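Local coordinates for protein beta-glucanase (Bacteroides thetaiotaomicron, PDB 6EUG) that probably hydrolyses beta-1,3-galactosidic linkages of arabinogalactan, this chain being the family 43 glycoside hydrolase part of a longer protein, with glucoimidazole bound in its pocket, at residues A[105-110]-A[127-132]; A[137-142]-A[209-214]; A[321-326]-A[334-339]; A[29-34]-A[351-356]. All blocks are in the same frame, centred on the assembly; numbering follows the deposited sequence. Where two conformers were deposited one is given.

Interaction 1. Residues A[105-110]-A[127-132]. With GIM (glucoimidazole), chain B.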
loop_
_atom_site.group_PDB
_atom_site.type_symbol
_atom_site.label_atom_id
_atom_site.label_comp_id
_atom_site.label_asym_id
_atom_site.label_seq_id
_atom_site.Cartn_x
_atom_site.Cartn_y
_atom_site.Cartn_z
ATOM N N LYS A 105 -10.300 -14.992 -12.774
ATOM C CA LYS A 105 -9.014 -15.698 -12.650
ATOM C C LYS A 105 -8.105 -15.329 -13.837
ATOM O O LYS A 105 -8.545 -15.336 -15.011
ATOM C CB LYS A 105 -9.192 -17.224 -12.575
ATOM C CG LYS A 105 -7.962 -17.970 -12.063
ATOM C CD LYS A 105 -8.097 -19.466 -12.202
ATOM C CE LYS A 105 -6.727 -20.137 -12.286
ATOM N NZ LYS A 105 -6.409 -20.659 -10.955
ATOM N N GLY A 106 -6.856 -15.015 -13.513
ATOM C CA GLY A 106 -5.898 -14.439 -14.456
ATOM C C GLY A 106 -5.605 -12.971 -14.208
ATOM O O GLY A 106 -4.584 -12.463 -14.689
ATOM N N CYS A 107 -6.488 -12.275 -13.468
ATOM C CA CYS A 107 -6.199 -10.882 -13.040
ATOM C C CYS A 107 -5.076 -10.811 -11.977
ATOM O O CYS A 107 -4.776 -11.791 -11.279
ATOM C CB CYS A 107 -7.481 -10.204 -12.542
ATOM S SG CYS A 107 -7.965 -10.696 -10.867
ATOM N N ILE A 108 -4.436 -9.641 -11.859
ATOM C CA ILE A 108 -3.440 -9.397 -10.800
ATOM C C ILE A 108 -4.138 -8.684 -9.630
ATOM O O ILE A 108 -4.850 -7.703 -9.853
ATOM C CB ILE A 108 -2.282 -8.527 -11.355
ATOM C CG1 ILE A 108 -1.428 -9.342 -12.348
ATOM C CG2 ILE A 108 -1.418 -7.902 -10.281
ATOM C CD1 ILE A 108 -0.517 -8.462 -13.182
ATOM N N MET A 109 -3.934 -9.199 -8.422
ATOM C CA MET A 109 -4.472 -8.633 -7.193
ATOM C C MET A 109 -3.300 -8.461 -6.225
ATOM O O MET A 109 -2.718 -9.462 -5.781
ATOM C CB MET A 109 -5.501 -9.607 -6.619
ATOM C CG MET A 109 -6.741 -9.785 -7.488
ATOM S SD MET A 109 -7.753 -11.067 -6.760
ATOM C CE MET A 109 -9.390 -10.354 -6.729
ATOM N N GLU A 110 -2.948 -7.199 -5.923
ATOM C CA GLU A 110 -1.792 -6.845 -5.069
ATOM C C GLU A 110 -2.096 -5.845 -3.942
ATOM O O GLU A 110 -3.037 -5.037 -4.024
ATOM C CB GLU A 110 -0.619 -6.306 -5.908
ATOM C CG GLU A 110 -0.020 -7.366 -6.824
ATOM C CD GLU A 110 1.122 -6.895 -7.716
ATOM O OE1 GLU A 110 1.487 -5.683 -7.700
ATOM O OE2 GLU A 110 1.644 -7.755 -8.491
ATOM N N LEU A 127 -7.679 -2.790 -2.935
ATOM C CA LEU A 127 -6.494 -3.473 -3.470
ATOM C C LEU A 127 -6.114 -2.915 -4.846
ATOM O O LEU A 127 -6.940 -2.283 -5.500
ATOM C CB LEU A 127 -6.738 -4.984 -3.500
ATOM C CG LEU A 127 -7.901 -5.412 -4.398
ATOM C CD1 LEU A 127 -7.525 -6.660 -5.165
ATOM C CD2 LEU A 127 -9.203 -5.636 -3.639
ATOM N N HIS A 128 -4.874 -3.187 -5.277
ATOM C CA HIS A 128 -4.384 -2.901 -6.634
ATOM C C HIS A 128 -4.832 -4.017 -7.560
ATOM O O HIS A 128 -4.539 -5.156 -7.305
ATOM C CB HIS A 128 -2.846 -2.804 -6.562
ATOM C CG HIS A 128 -2.137 -2.656 -7.885
ATOM N ND1 HIS A 128 -0.776 -2.870 -8.004
ATOM C CD2 HIS A 128 -2.577 -2.318 -9.127
ATOM C CE1 HIS A 128 -0.420 -2.704 -9.267
ATOM N NE2 HIS A 128 -1.490 -2.360 -9.968
ATOM N N LEU A 129 -5.589 -3.656 -8.610
ATOM C CA LEU A 129 -6.070 -4.584 -9.626
ATOM C C LEU A 129 -5.487 -4.258 -11.006
ATOM O O LEU A 129 -5.482 -3.100 -11.413
ATOM C CB LEU A 129 -7.608 -4.524 -9.725
ATOM C CG LEU A 129 -8.281 -5.438 -10.777
ATOM C CD1 LEU A 129 -8.108 -6.916 -10.438
ATOM C CD2 LEU A 129 -9.760 -5.106 -10.882
ATOM N N GLU A 130 -5.027 -5.293 -11.733
ATOM C CA GLU A 130 -4.771 -5.212 -13.156
ATOM C C GLU A 130 -5.617 -6.304 -13.847
ATOM O O GLU A 130 -5.628 -7.481 -13.433
ATOM C CB GLU A 130 -3.284 -5.398 -13.490
ATOM C CG GLU A 130 -2.314 -4.439 -12.785
ATOM C CD GLU A 130 -2.315 -3.002 -13.276
ATOM O OE1 GLU A 130 -2.884 -2.727 -14.360
ATOM O OE2 GLU A 130 -1.684 -2.134 -12.598
ATOM N N LEU A 131 -6.352 -5.879 -14.876
ATOM C CA LEU A 131 -7.269 -6.747 -15.596
ATOM C C LEU A 131 -6.523 -7.870 -16.331
ATOM O O LEU A 131 -5.395 -7.681 -16.799
ATOM C CB LEU A 131 -8.123 -5.936 -16.576
ATOM C CG LEU A 131 -8.992 -4.795 -16.028
ATOM C CD1 LEU A 131 -9.656 -4.000 -17.154
ATOM C CD2 LEU A 131 -10.043 -5.329 -15.072
ATOM N N LYS A 132 -7.147 -9.044 -16.358
ATOM C CA LYS A 132 -6.611 -10.224 -17.042
ATOM C C LYS A 132 -6.150 -9.885 -18.434
ATOM O O LYS A 132 -6.875 -9.247 -19.204
ATOM C CB LYS A 132 -7.701 -11.326 -17.112
ATOM C CG LYS A 132 -7.314 -12.569 -17.922
ATOM C CD LYS A 132 -8.413 -13.625 -18.006
ATOM C CE LYS A 132 -7.922 -14.856 -18.789
ATOM N NZ LYS A 132 -9.026 -15.804 -19.086
HETATM C C1 GIM B . 6.631 -3.530 -7.548
HETATM C C2 GIM B . 5.576 -3.453 -6.513
HETATM N N10 GIM B . 6.868 -4.574 -8.362
HETATM C C3 GIM B . 5.032 -4.864 -6.224
HETATM C C4 GIM B . 4.798 -5.608 -7.572
HETATM C C5 GIM B . 6.135 -5.868 -8.283
HETATM C C6 GIM B . 5.969 -6.505 -9.662
HETATM C C7 GIM B . 8.285 -2.948 -8.872
HETATM C C8 GIM B . 7.902 -4.238 -9.179
HETATM N N1 GIM B . 7.491 -2.529 -7.862
HETATM O O3 GIM B . 3.784 -4.791 -5.516
HETATM O O2 GIM B . 6.087 -2.682 -5.393
HETATM O O4 GIM B . 3.892 -4.916 -8.469
HETATM O O6 GIM B . 5.377 -5.582 -10.571
HETATM O O HOH W 1 -10.895 -16.124 -16.250
HETATM O O HOH W 2 1.086 -3.373 -5.985
#

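Interaction 2. Residues A[137-142]-A[209-214]. With GIM (glucoimidazole), chain B.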
loop_
_atom_site.group_PDB
_atom_site.type_symbol
_atom_site.label_atom_id
_atom_site.label_comp_id
_atom_site.label_asym_id
_atom_site.label_seq_id
_atom_site.Cartn_x
_atom_site.Cartn_y
_atom_site.Cartn_z
ATOM N N GLY A 137 -0.928 -2.352 -17.444
ATOM C CA GLY A 137 -1.550 -1.208 -18.108
ATOM C C GLY A 137 -2.707 -0.520 -17.388
ATOM O O GLY A 137 -2.671 0.684 -17.209
ATOM N N PRO A 138 -3.759 -1.275 -17.000
ATOM C CA PRO A 138 -4.950 -0.615 -16.445
ATOM C C PRO A 138 -4.769 0.274 -15.196
ATOM O O PRO A 138 -5.493 1.253 -15.045
ATOM C CB PRO A 138 -5.917 -1.790 -16.189
ATOM C CG PRO A 138 -5.506 -2.810 -17.208
ATOM C CD PRO A 138 -4.008 -2.691 -17.316
ATOM N N ALA A 139 -3.865 -0.109 -14.279
ATOM C CA ALA A 139 -3.519 0.668 -13.097
ATOM C C ALA A 139 -4.737 1.093 -12.296
ATOM O O ALA A 139 -4.977 2.297 -12.107
ATOM C CB ALA A 139 -2.644 1.875 -13.487
ATOM N N ARG A 140 -5.508 0.093 -11.836
ATOM C CA ARG A 140 -6.748 0.339 -11.100
ATOM C C ARG A 140 -6.668 0.047 -9.582
ATOM O O ARG A 140 -5.802 -0.733 -9.099
ATOM C CB ARG A 140 -7.875 -0.519 -11.669
ATOM C CG ARG A 140 -8.287 -0.227 -13.116
ATOM C CD ARG A 140 -9.521 -1.036 -13.514
ATOM N NE ARG A 140 -10.003 -0.657 -14.845
ATOM C CZ ARG A 140 -11.185 -0.983 -15.350
ATOM N NH1 ARG A 140 -12.076 -1.662 -14.642
ATOM N NH2 ARG A 140 -11.488 -0.616 -16.587
ATOM N N ALA A 141 -7.569 0.708 -8.846
ATOM C CA ALA A 141 -7.900 0.297 -7.489
ATOM C C ALA A 141 -9.261 -0.373 -7.513
ATOM O O ALA A 141 -10.158 0.071 -8.221
ATOM C CB ALA A 141 -7.911 1.469 -6.524
ATOM N N ALA A 142 -9.395 -1.417 -6.721
ATOM C CA ALA A 142 -10.683 -2.128 -6.545
ATOM C C ALA A 142 -11.169 -2.085 -5.095
ATOM O O ALA A 142 -10.352 -2.063 -4.185
ATOM C CB ALA A 142 -10.537 -3.557 -6.996
ATOM N N GLY A 209 -9.429 9.289 -15.179
ATOM C CA GLY A 209 -8.954 9.077 -13.802
ATOM C C GLY A 209 -7.462 8.798 -13.628
ATOM O O GLY A 209 -6.773 8.283 -14.512
ATOM N N GLN A 210 -6.986 9.107 -12.434
ATOM C CA GLN A 210 -5.570 8.973 -12.089
ATOM C C GLN A 210 -5.207 7.505 -11.855
ATOM O O GLN A 210 -6.029 6.723 -11.326
ATOM C CB GLN A 210 -5.250 9.816 -10.845
ATOM C CG GLN A 210 -5.548 11.309 -11.038
ATOM C CD GLN A 210 -4.732 11.930 -12.148
ATOM O OE1 GLN A 210 -3.497 11.835 -12.135
ATOM N NE2 GLN A 210 -5.422 12.580 -13.133
ATOM N N MET A 211 -3.991 7.142 -12.269
ATOM C CA MET A 211 -3.501 5.777 -12.150
ATOM C C MET A 211 -3.258 5.415 -10.700
ATOM O O MET A 211 -2.910 6.266 -9.909
ATOM C CB MET A 211 -2.198 5.584 -12.943
ATOM C CG MET A 211 -2.344 5.765 -14.462
ATOM S SD MET A 211 -0.782 5.785 -15.351
ATOM C CE MET A 211 -0.221 4.090 -15.138
ATOM N N SER A 212 -3.510 4.146 -10.359
ATOM C CA SER A 212 -3.254 3.623 -8.993
ATOM C C SER A 212 -2.617 2.271 -9.084
ATOM O O SER A 212 -3.245 1.353 -9.620
ATOM C CB SER A 212 -4.602 3.527 -8.206
ATOM O OG SER A 212 -4.410 3.140 -6.845
ATOM N N ARG A 213 -1.368 2.142 -8.592
ATOM C CA ARG A 213 -0.677 0.867 -8.508
ATOM C C ARG A 213 -0.416 0.502 -7.027
ATOM O O ARG A 213 -1.389 0.193 -6.323
ATOM C CB ARG A 213 0.544 0.791 -9.459
ATOM C CG ARG A 213 0.170 0.898 -10.930
ATOM C CD ARG A 213 1.138 0.083 -11.792
ATOM N NE ARG A 213 0.932 0.187 -13.243
ATOM C CZ ARG A 213 1.562 1.048 -14.048
ATOM N NH1 ARG A 213 2.406 1.969 -13.562
ATOM N NH2 ARG A 213 1.320 1.017 -15.360
ATOM N N ASP A 214 0.822 0.564 -6.533
ATOM C CA ASP A 214 1.063 0.312 -5.117
ATOM C C ASP A 214 0.204 1.306 -4.284
ATOM O O ASP A 214 0.040 2.480 -4.676
ATOM C CB ASP A 214 2.532 0.507 -4.713
ATOM C CG ASP A 214 3.464 -0.584 -5.206
ATOM O OD1 ASP A 214 3.065 -1.562 -5.887
ATOM O OD2 ASP A 214 4.661 -0.478 -4.840
HETATM C C1 GIM B . 6.631 -3.530 -7.548
HETATM C C2 GIM B . 5.576 -3.453 -6.513
HETATM N N10 GIM B . 6.868 -4.574 -8.362
HETATM C C3 GIM B . 5.032 -4.864 -6.224
HETATM C C4 GIM B . 4.798 -5.608 -7.572
HETATM C C5 GIM B . 6.135 -5.868 -8.283
HETATM C C6 GIM B . 5.969 -6.505 -9.662
HETATM C C7 GIM B . 8.285 -2.948 -8.872
HETATM C C8 GIM B . 7.902 -4.238 -9.179
HETATM N N1 GIM B . 7.491 -2.529 -7.862
HETATM O O3 GIM B . 3.784 -4.791 -5.516
HETATM O O2 GIM B . 6.087 -2.682 -5.393
HETATM O O4 GIM B . 3.892 -4.916 -8.469
HETATM O O6 GIM B . 5.377 -5.582 -10.571
HETATM O O HOH W 3 -4.081 0.415 -6.835
#

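Interaction 3. Residues A[321-326]-A[334-339]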
loop_
_atom_site.group_PDB
_atom_site.type_symbol
_atom_site.label_atom_id
_atom_site.label_comp_id
_atom_site.label_asym_id
_atom_site.label_seq_id
_atom_site.Cartn_x
_atom_site.Cartn_y
_atom_site.Cartn_z
ATOM N N SER A 321 8.933 -2.135 2.309
ATOM C CA SER A 321 7.791 -1.778 3.142
ATOM C C SER A 321 6.435 -2.331 2.685
ATOM O O SER A 321 6.144 -2.330 1.473
ATOM C CB SER A 321 7.737 -0.239 3.263
ATOM O OG SER A 321 7.710 0.450 1.986
ATOM N N THR A 322 5.600 -2.729 3.648
ATOM C CA THR A 322 4.167 -3.042 3.367
ATOM C C THR A 322 3.132 -2.425 4.309
ATOM O O THR A 322 2.033 -2.132 3.859
ATOM C CB THR A 322 3.890 -4.541 3.130
ATOM O OG1 THR A 322 2.566 -4.733 2.579
ATOM C CG2 THR A 322 4.082 -5.391 4.382
ATOM N N TYR A 323 3.446 -2.265 5.601
ATOM C CA TYR A 323 2.443 -1.797 6.570
ATOM C C TYR A 323 3.111 -1.352 7.870
ATOM O O TYR A 323 4.180 -1.863 8.235
ATOM C CB TYR A 323 1.415 -2.959 6.883
ATOM C CG TYR A 323 0.144 -2.456 7.587
ATOM C CD1 TYR A 323 -0.821 -1.742 6.879
ATOM C CD2 TYR A 323 -0.090 -2.718 8.941
ATOM C CE1 TYR A 323 -1.952 -1.221 7.509
ATOM C CE2 TYR A 323 -1.219 -2.217 9.580
ATOM C CZ TYR A 323 -2.158 -1.483 8.856
ATOM O OH TYR A 323 -3.278 -0.977 9.479
ATOM N N ILE A 324 2.451 -0.436 8.582
ATOM C CA ILE A 324 2.846 -0.081 9.935
ATOM C C ILE A 324 1.665 -0.356 10.874
ATOM O O ILE A 324 0.594 0.273 10.758
ATOM C CB ILE A 324 3.447 1.349 10.043
ATOM C CG1 ILE A 324 4.842 1.342 9.333
ATOM C CG2 ILE A 324 3.697 1.695 11.525
ATOM C CD1 ILE A 324 5.368 2.678 8.924
ATOM N N LEU A 325 1.869 -1.331 11.780
ATOM C CA LEU A 325 0.832 -1.766 12.756
ATOM C C LEU A 325 0.941 -0.956 14.042
ATOM O O LEU A 325 1.968 -1.076 14.741
ATOM C CB LEU A 325 1.026 -3.242 13.123
ATOM C CG LEU A 325 0.114 -3.890 14.177
ATOM C CD1 LEU A 325 -1.359 -3.837 13.779
ATOM C CD2 LEU A 325 0.596 -5.301 14.462
ATOM N N PRO A 326 -0.114 -0.198 14.398
ATOM C CA PRO A 326 -0.124 0.411 15.739
ATOM C C PRO A 326 -0.618 -0.566 16.814
ATOM O O PRO A 326 -1.506 -1.386 16.529
ATOM C CB PRO A 326 -1.122 1.578 15.594
ATOM C CG PRO A 326 -1.562 1.596 14.156
ATOM C CD PRO A 326 -1.282 0.239 13.599
ATOM N N PHE A 334 4.890 -1.004 14.860
ATOM C CA PHE A 334 5.778 -2.020 14.241
ATOM C C PHE A 334 5.774 -1.946 12.733
ATOM O O PHE A 334 4.719 -1.788 12.125
ATOM C CB PHE A 334 5.388 -3.451 14.741
ATOM C CG PHE A 334 5.428 -3.536 16.236
ATOM C CD1 PHE A 334 4.377 -3.010 16.996
ATOM C CD2 PHE A 334 6.572 -3.990 16.894
ATOM C CE1 PHE A 334 4.453 -2.964 18.386
ATOM C CE2 PHE A 334 6.640 -3.980 18.293
ATOM C CZ PHE A 334 5.584 -3.452 19.044
ATOM N N PHE A 335 6.984 -2.031 12.161
ATOM C CA PHE A 335 7.248 -1.962 10.723
ATOM C C PHE A 335 7.148 -3.366 10.133
ATOM O O PHE A 335 7.806 -4.290 10.645
ATOM C CB PHE A 335 8.646 -1.365 10.493
ATOM C CG PHE A 335 9.100 -1.344 9.051
ATOM C CD1 PHE A 335 8.517 -0.460 8.133
ATOM C CD2 PHE A 335 10.170 -2.140 8.630
ATOM C CE1 PHE A 335 8.958 -0.388 6.824
ATOM C CE2 PHE A 335 10.642 -2.057 7.321
ATOM C CZ PHE A 335 10.022 -1.191 6.412
ATOM N N MET A 336 6.312 -3.525 9.111
ATOM C CA MET A 336 6.148 -4.778 8.359
ATOM C C MET A 336 6.655 -4.578 6.933
ATOM O O MET A 336 6.298 -3.592 6.250
ATOM C CB MET A 336 4.674 -5.224 8.322
ATOM C CG MET A 336 4.068 -5.564 9.676
ATOM S SD MET A 336 2.297 -5.855 9.626
ATOM C CE MET A 336 2.155 -7.064 8.306
ATOM N N ALA A 337 7.462 -5.541 6.478
ATOM C CA ALA A 337 7.999 -5.541 5.131
ATOM C C ALA A 337 7.991 -6.947 4.546
ATOM O O ALA A 337 7.923 -7.930 5.295
ATOM C CB ALA A 337 9.425 -4.983 5.113
ATOM N N ASP A 338 8.088 -7.013 3.209
ATOM C CA ASP A 338 8.278 -8.270 2.443
ATOM C C ASP A 338 9.746 -8.442 2.062
ATOM O O ASP A 338 10.429 -7.433 1.762
ATOM C CB ASP A 338 7.420 -8.247 1.181
ATOM C CG ASP A 338 5.953 -8.230 1.507
ATOM O OD1 ASP A 338 5.431 -9.269 2.034
ATOM O OD2 ASP A 338 5.324 -7.186 1.243
ATOM N N MET A 339 10.257 -9.683 2.099
ATOM C CA MET A 339 11.579 -10.007 1.545
ATOM C C MET A 339 11.359 -10.868 0.282
ATOM O O MET A 339 11.167 -12.087 0.383
ATOM C CB MET A 339 12.394 -10.734 2.625
ATOM C CG MET A 339 13.877 -10.888 2.376
ATOM S SD MET A 339 14.716 -11.795 3.709
ATOM C CE MET A 339 14.045 -10.977 5.055
#

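Interaction 4. Residues A[29-34]-A[351-356]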
loop_
_atom_site.group_PDB
_atom_site.type_symbol
_atom_site.label_atom_id
_atom_site.label_comp_id
_atom_site.label_asym_id
_atom_site.label_seq_id
_atom_site.Cartn_x
_atom_site.Cartn_y
_atom_site.Cartn_z
ATOM N N ILE A 29 9.703 -13.146 17.300
ATOM C CA ILE A 29 9.534 -12.731 15.900
ATOM C C ILE A 29 10.895 -12.834 15.218
ATOM O O ILE A 29 11.826 -12.063 15.549
ATOM C CB ILE A 29 8.962 -11.300 15.805
ATOM C CG1 ILE A 29 7.635 -11.175 16.551
ATOM C CG2 ILE A 29 8.778 -10.859 14.357
ATOM C CD1 ILE A 29 6.536 -12.101 16.057
ATOM N N ALA A 30 11.032 -13.809 14.315
ATOM C CA ALA A 30 12.318 -14.089 13.650
ATOM C C ALA A 30 12.287 -13.671 12.176
ATOM O O ALA A 30 11.962 -14.480 11.306
ATOM C CB ALA A 30 12.666 -15.571 13.775
ATOM N N SER A 31 12.676 -12.428 11.899
ATOM C CA SER A 31 12.564 -11.871 10.538
ATOM C C SER A 31 13.415 -12.677 9.533
ATOM O O SER A 31 14.541 -13.093 9.836
ATOM C CB SER A 31 12.936 -10.367 10.512
ATOM O OG SER A 31 11.981 -9.561 11.238
ATOM N N GLY A 32 12.841 -12.918 8.366
ATOM C CA GLY A 32 13.501 -13.634 7.266
ATOM C C GLY A 32 13.451 -15.149 7.285
ATOM O O GLY A 32 13.851 -15.782 6.296
ATOM N N LYS A 33 12.971 -15.736 8.382
ATOM C CA LYS A 33 12.829 -17.194 8.485
ATOM C C LYS A 33 11.493 -17.649 7.902
ATOM O O LYS A 33 10.615 -16.843 7.639
ATOM C CB LYS A 33 12.938 -17.669 9.927
ATOM C CG LYS A 33 14.175 -17.209 10.672
ATOM C CD LYS A 33 15.415 -17.810 10.081
ATOM C CE LYS A 33 16.621 -17.492 10.947
ATOM N NZ LYS A 33 17.858 -17.824 10.201
ATOM N N VAL A 34 11.360 -18.959 7.691
ATOM C CA VAL A 34 10.077 -19.540 7.248
ATOM C C VAL A 34 9.071 -19.527 8.392
ATOM O O VAL A 34 9.327 -20.145 9.440
ATOM C CB VAL A 34 10.285 -20.977 6.733
ATOM C CG1 VAL A 34 8.958 -21.608 6.331
ATOM C CG2 VAL A 34 11.270 -21.017 5.571
ATOM N N ILE A 351 9.651 -9.406 7.150
ATOM C CA ILE A 351 10.480 -8.663 8.115
ATOM C C ILE A 351 9.556 -7.812 8.984
ATOM O O ILE A 351 8.870 -6.939 8.463
ATOM C CB ILE A 351 11.514 -7.736 7.442
ATOM C CG1 ILE A 351 12.523 -8.553 6.635
ATOM C CG2 ILE A 351 12.190 -6.801 8.450
ATOM C CD1 ILE A 351 13.206 -7.740 5.554
ATOM N N TRP A 352 9.518 -8.111 10.289
ATOM C CA TRP A 352 8.742 -7.346 11.256
ATOM C C TRP A 352 9.708 -6.855 12.341
ATOM O O TRP A 352 10.437 -7.675 12.948
ATOM C CB TRP A 352 7.614 -8.180 11.881
ATOM C CG TRP A 352 6.447 -8.573 11.022
ATOM C CD1 TRP A 352 6.338 -8.534 9.648
ATOM C CD2 TRP A 352 5.258 -9.225 11.483
ATOM N NE1 TRP A 352 5.121 -9.046 9.254
ATOM C CE2 TRP A 352 4.440 -9.472 10.350
ATOM C CE3 TRP A 352 4.778 -9.576 12.744
ATOM C CZ2 TRP A 352 3.177 -10.087 10.441
ATOM C CZ3 TRP A 352 3.502 -10.183 12.833
ATOM C CH2 TRP A 352 2.730 -10.433 11.686
ATOM N N LEU A 353 9.733 -5.533 12.571
ATOM C CA LEU A 353 10.685 -4.894 13.511
ATOM C C LEU A 353 9.973 -3.744 14.262
ATOM O O LEU A 353 9.142 -3.028 13.662
ATOM C CB LEU A 353 11.924 -4.335 12.774
ATOM C CG LEU A 353 12.790 -5.376 12.017
ATOM C CD1 LEU A 353 13.738 -4.693 11.054
ATOM C CD2 LEU A 353 13.545 -6.252 13.000
ATOM N N PRO A 354 10.262 -3.555 15.552
ATOM C CA PRO A 354 9.718 -2.371 16.267
ATOM C C PRO A 354 10.199 -1.045 15.650
ATOM O O PRO A 354 11.354 -0.939 15.195
ATOM C CB PRO A 354 10.310 -2.519 17.701
ATOM C CG PRO A 354 10.723 -3.928 17.793
ATOM C CD PRO A 354 11.172 -4.334 16.428
ATOM N N VAL A 355 9.310 -0.062 15.625
ATOM C CA VAL A 355 9.706 1.320 15.374
ATOM C C VAL A 355 10.171 1.974 16.689
ATOM O O VAL A 355 9.441 2.000 17.689
ATOM C CB VAL A 355 8.537 2.136 14.760
ATOM C CG1 VAL A 355 8.999 3.541 14.383
ATOM C CG2 VAL A 355 7.983 1.430 13.521
ATOM N N GLN A 356 11.385 2.521 16.653
ATOM C CA GLN A 356 11.966 3.269 17.753
ATOM C C GLN A 356 11.913 4.764 17.423
ATOM O O GLN A 356 11.653 5.137 16.276
ATOM C CB GLN A 356 13.394 2.751 18.019
ATOM C CG GLN A 356 13.384 1.291 18.515
ATOM C CD GLN A 356 14.755 0.698 18.770
ATOM O OE1 GLN A 356 15.557 1.257 19.510
ATOM N NE2 GLN A 356 15.027 -0.465 18.164
#

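Interaction 1. Residues A[105-110]-A[127-132]
E110 and H128 leave neighbouring strands on the same face of the sheet: E110 sets CG opposite its carbonyl carbon (chi1 -66°) and runs extended to the ligand, while H128 turns CG opposite its backbone N (chi1 174°), bringing H128 ND1 within 3.6 Å of E110 OE1. The strands 108-110 and 127-130 belong to an antiparallel hairpin that begins one four-stranded blade of the five-bladed beta-propeller known for family 43. Four backbone hydrogen bonds zip it, two in each of the pairs I108 with E130 and E110 with H128. M109 and L129 turn to the opposite face, where apolar contacts form: L127 CD1 lies against M109 CB, and L129 CD1 against C107 SG. One water joins the two polar side chains and also reaches GIM O3, at 2.9 Å from E110 OE1 and 2.8 Å from H128 ND1. E110 OE1 itself accepts from GIM O4 at 2.6 Å and, at greater length, from GIM O3; OE2 is hydrogen-bonded to Y136 OH. On the other side of the imidazole, E130 folds back by a bend at chi2 (-73°). H128 NE2 donates to E130 OE2 at 2.6 Å, nearly straight and close to the ring plane, which holds the imidazole in one rotation and uses the anti side of the E130 carboxylate.

Interaction 2. Residues A[137-142]-A[209-214]
Backbone hydrogen bonding between A139 and S212 is a single link: S212 N donates to A139 O at 2.9 Å, an almost straight N-H that nonetheless arrives well above the carbonyl plane. A water ties the segments further, donating to R140 O at 3.1 Å and to R213 O at 2.7 Å while accepting from S212 OG, which is turned opposite its own backbone N (chi1 -175°). In the propeller, 137-142 leads into the third strand of one blade and 209-214 is the loop delivering the chain to the first strand of the next, so the contact spans two adjacent blades. Apolar contacts centre on the methyl of A139: A139 CB meets M211 CE at 3.7 Å and R213 CG at 3.9 Å and lies over one face of the R213 guanidinium. That group is held by Y136 O and N234. Ligand binding falls to D214 at the end of the loop: D214 OD2 accepts from GIM O2 at 2.7 Å and is also hydrogen-bonded to A264 N.

Interaction 3. Residues A[321-326]-A[334-339]
M336, F334 and T322 bury the most surface where strands 321-326 and 334-339 pair as an antiparallel hairpin, made of edge strand 320-327 and its neighbour 332-339 in the last propeller blade. M336 sits opposite a classic beta bulge: M336 O takes T322 N at 2.8 Å and Y323 N at 3.2 Å, both from the same face of the carbonyl plane, and the register slips by one residue. Its side chain leaves with CG opposite the carbonyl carbon (chi1 -64°) and bends at chi3 (52°). Running alongside Y323, M336 SD reaches the edge of the Y323 ring, 4.0 Å from Y323 CD2, a Met-aromatic contact. W352 and I50 cover M336 further. T322 points at the other strand, packing T322 CG2 3.4 Å from M336 O and crossing D338 at about a right angle. F334 exchanges two backbone hydrogen bonds with L325, and F334 CD1 lies 3.8 Å from L325 O, which sits at the ring edge; beyond the hairpin the ring meets W371 with nearly parallel planes. On the opposite face F335 CE1 reaches S321 CB at 3.8 Å. The bulge thus lets one acceptor serve two successive amides, while T322 OG1 and D338 OD1 bond to backbone atoms of G48 and G47 at the start of strand 48-53, linking the last blade to the first.

Interaction 4. Residues A[29-34]-A[351-356]
S31 and I351 bring their CA atoms to 4.5 Å, but 29-34 is no strand: it rounds a type II beta turn from A30 to K33, closed by a weak K33 N to A30 O bond, with G32 at the positive phi (84°) that this turn needs in its third position. It packs against strand 349-357 of the last propeller blade, between 332-339 and 363-366, so the start of the modelled chain meets its final blade; a G32 backbone bond to Y350 extends the join. S31 carries the polar part. With OG opposite its carbonyl carbon (chi1 -67°), S31 OG accepts from W352 N at 3.0 Å through a rather bent N-H (145°). CB of S31 meanwhile rests 3.8 Å from I351 CA. I29 supplies the apolar part, crossing W352 at a slant. The indole of W352 is hemmed in by W59 and, edge-to-face, by W35, while the backbone O of W352 accepts from W371 NE1. I29 CG2 stops 3.8 Å from W352 CB.

Overall arrangement
Interactions 1, 3 and the small contact 4 are buried; interaction 2 is only partly so. Interactions 1 and 3 are both antiparallel hairpins, each including an edge strand of its blade, regular at 108-110 with 127-130 and bulged at T322 and Y323. Interactions 2 and 4 use loops, with one direct hydrogen bond each and about half the buried surface. Strands 122-130 and 140-146 put interactions 1 and 2 side by side in one sheet, joined where E130 OE1 meets A139 N, and both touch the ligand. Strands 332-339 and 349-357 likewise join 3 and 4: interaction 3 adds a Met-aromatic contact to its backbone bonds, and interaction 4 pairs one serine bond with isoleucine-tryptophan packing, farthest from the chain's centre.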